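Local coordinates for diguanylate cyclase/phosphodiesterase (Caldicellulosiruptor saccharolyticus, PDB 3MTK), which probably acts in cyclic-di-GMP turnover as a phosphodiesterase, and is represented here by its GGDEF domain, at residues 39-44 against 81-86. Residues are numbered along the deposited sequence; the frame is centred on the assembly and turned at random.
Sequences LIFLEV and FKIGFD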
loop_
_atom_site.group_PDB
_atom_site.type_symbol
_atom_site.label_atom_id
_atom_site.label_comp_id
_atom_site.label_asym_id
_atom_site.label_seq_id
_atom_site.Cartn_x
_atom_site.Cartn_y
_atom_site.Cartn_z
ATOM N N LEU A 39 4.418 -8.108 3.374
ATOM C CA LEU A 39 4.340 -7.205 2.240
ATOM C C LEU A 39 2.842 -6.929 2.172
ATOM O O LEU A 39 2.037 -7.864 2.238
ATOM C CB LEU A 39 4.785 -7.888 0.948
ATOM C CG LEU A 39 4.654 -7.012 -0.303
ATOM C CD1 LEU A 39 5.503 -5.766 -0.150
ATOM C CD2 LEU A 39 5.075 -7.792 -1.530
ATOM N N ILE A 40 2.466 -5.660 2.064
ATOM C CA ILE A 40 1.060 -5.288 1.996
ATOM C C ILE A 40 0.798 -4.378 0.809
ATOM O O ILE A 40 1.548 -3.425 0.558
ATOM C CB ILE A 40 0.613 -4.557 3.284
ATOM C CG1 ILE A 40 0.889 -5.440 4.496
ATOM C CG2 ILE A 40 -0.877 -4.257 3.229
ATOM C CD1 ILE A 40 0.862 -4.687 5.796
ATOM N N PHE A 41 -0.270 -4.691 0.084
ATOM C CA PHE A 41 -0.690 -3.930 -1.083
ATOM C C PHE A 41 -2.005 -3.207 -0.774
ATOM O O PHE A 41 -3.004 -3.840 -0.429
ATOM C CB PHE A 41 -0.892 -4.878 -2.276
ATOM C CG PHE A 41 0.339 -5.087 -3.126
ATOM C CD1 PHE A 41 1.581 -4.601 -2.731
ATOM C CD2 PHE A 41 0.252 -5.789 -4.322
ATOM C CE1 PHE A 41 2.727 -4.815 -3.515
ATOM C CE2 PHE A 41 1.392 -6.011 -5.121
ATOM C CZ PHE A 41 2.634 -5.521 -4.712
ATOM N N LEU A 42 -2.003 -1.882 -0.870
ATOM C CA LEU A 42 -3.224 -1.125 -0.622
ATOM C C LEU A 42 -3.665 -0.464 -1.915
ATOM O O LEU A 42 -2.879 0.226 -2.584
ATOM C CB LEU A 42 -3.032 -0.020 0.422
ATOM C CG LEU A 42 -2.718 -0.291 1.883
ATOM C CD1 LEU A 42 -1.214 -0.566 2.063
ATOM C CD2 LEU A 42 -3.105 0.937 2.682
ATOM N N GLU A 43 -4.929 -0.650 -2.260
ATOM C CA GLU A 43 -5.448 -0.047 -3.474
ATOM C C GLU A 43 -6.524 0.989 -3.152
ATOM O O GLU A 43 -7.452 0.727 -2.386
ATOM C CB GLU A 43 -6.020 -1.128 -4.396
ATOM C CG GLU A 43 -6.510 -0.580 -5.731
ATOM C CD GLU A 43 -6.969 -1.662 -6.687
ATOM O OE1 GLU A 43 -6.438 -2.787 -6.606
ATOM O OE2 GLU A 43 -7.846 -1.383 -7.529
ATOM N N VAL A 44 -6.387 2.174 -3.729
ATOM C CA VAL A 44 -7.371 3.239 -3.527
ATOM C C VAL A 44 -8.482 2.967 -4.534
ATOM O O VAL A 44 -8.251 3.001 -5.743
ATOM C CB VAL A 44 -6.764 4.621 -3.810
ATOM C CG1 VAL A 44 -7.719 5.693 -3.361
ATOM C CG2 VAL A 44 -5.429 4.762 -3.097
ATOM N N PHE A 81 5.695 2.509 0.008
ATOM C CA PHE A 81 6.024 2.784 -1.390
ATOM C C PHE A 81 4.809 3.100 -2.244
ATOM O O PHE A 81 3.684 2.703 -1.919
ATOM C CB PHE A 81 6.729 1.577 -2.016
ATOM C CG PHE A 81 7.757 0.947 -1.129
ATOM C CD1 PHE A 81 7.378 0.107 -0.084
ATOM C CD2 PHE A 81 9.108 1.206 -1.319
ATOM C CE1 PHE A 81 8.330 -0.463 0.758
ATOM C CE2 PHE A 81 10.072 0.642 -0.479
ATOM C CZ PHE A 81 9.681 -0.194 0.559
ATOM N N LYS A 82 5.042 3.815 -3.341
ATOM C CA LYS A 82 3.978 4.134 -4.286
ATOM C C LYS A 82 4.351 3.347 -5.532
ATOM O O LYS A 82 5.284 3.715 -6.245
ATOM C CB LYS A 82 3.939 5.626 -4.604
ATOM C CG LYS A 82 2.853 6.001 -5.613
ATOM C CD LYS A 82 1.449 5.881 -5.014
ATOM C CE LYS A 82 0.348 6.072 -6.060
ATOM N NZ LYS A 82 0.491 7.302 -6.898
ATOM N N ILE A 83 3.622 2.266 -5.799
ATOM C CA ILE A 83 3.936 1.410 -6.930
ATOM C C ILE A 83 2.982 1.442 -8.114
ATOM O O ILE A 83 3.234 0.814 -9.135
ATOM C CB ILE A 83 4.067 -0.045 -6.456
ATOM C CG1 ILE A 83 2.764 -0.497 -5.793
ATOM C CG2 ILE A 83 5.218 -0.159 -5.459
ATOM C CD1 ILE A 83 2.819 -1.911 -5.274
ATOM N N GLY A 84 1.886 2.170 -7.981
ATOM C CA GLY A 84 0.929 2.251 -9.070
ATOM C C GLY A 84 0.147 3.533 -8.912
ATOM O O GLY A 84 0.175 4.146 -7.851
ATOM N N PHE A 85 -0.533 3.947 -9.971
ATOM C CA PHE A 85 -1.333 5.163 -9.946
ATOM C C PHE A 85 -2.235 5.204 -8.716
ATOM O O PHE A 85 -2.350 6.237 -8.053
ATOM C CB PHE A 85 -2.186 5.230 -11.216
ATOM C CG PHE A 85 -3.439 6.037 -11.060
ATOM C CD1 PHE A 85 -3.378 7.420 -10.904
ATOM C CD2 PHE A 85 -4.676 5.410 -11.030
ATOM C CE1 PHE A 85 -4.537 8.171 -10.717
ATOM C CE2 PHE A 85 -5.843 6.144 -10.845
ATOM C CZ PHE A 85 -5.775 7.527 -10.687
ATOM N N ASP A 86 -2.862 4.067 -8.414
ATOM C CA ASP A 86 -3.787 3.963 -7.286
ATOM C C ASP A 86 -3.386 2.913 -6.257
ATOM O O ASP A 86 -4.230 2.442 -5.495
ATOM C CB ASP A 86 -5.179 3.608 -7.804
ATOM C CG ASP A 86 -5.220 2.246 -8.460
ATOM O OD1 ASP A 86 -4.149 1.609 -8.552
ATOM O OD2 ASP A 86 -6.317 1.803 -8.884
HETATM O O HOH W 1 -8.586 2.907 -8.181
#
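Glu-43 and Asp-86 run side by side and point the same way, their carboxylate planes 35° apart, with OE2 of Glu-43 3.8 Å from OD2 of Asp-86. Such proximity of like charges is probably eased by the salt bridge of Glu-43 OE2 to Lys-152 and by a water on Asp-86 OD2 (2.6 Å), whose second bond, to Val-44 O, is doubtfully short. Chi1 of -177° sets Glu-43 CG 3.8 Å from the backbone O of Asp-86, and the extended chain carries the carboxylate onward. That same oxygen accepts a nearly straight bond from Val-44 N (2.8 Å, 172° at the hydrogen), while Val-44 CG2 lies 3.5 Å from it. In the GGDEF sheet, strand 87-93 separates 37-44 from 79-84, so Ile-83 reaches Phe-41 over it, while Asp-86, in the hairpin turn, meets Val-44 directly. Gly-84 to Phe-88 (Gly-Phe-Asp-Arg-Phe) probably correspond to the GGDEF signature of relatives, altered here; Ile-83 and Gly-84 form a classic beta bulge opposite Arg-87. Were Glu-43 an alanine, Lys-152 would probably lose its carboxylate mate. Ile-83 and Phe-41 cross at about a right angle: the isoleucine CD1 approaches the ring obliquely, 3.4 Å from Phe-41 CE1.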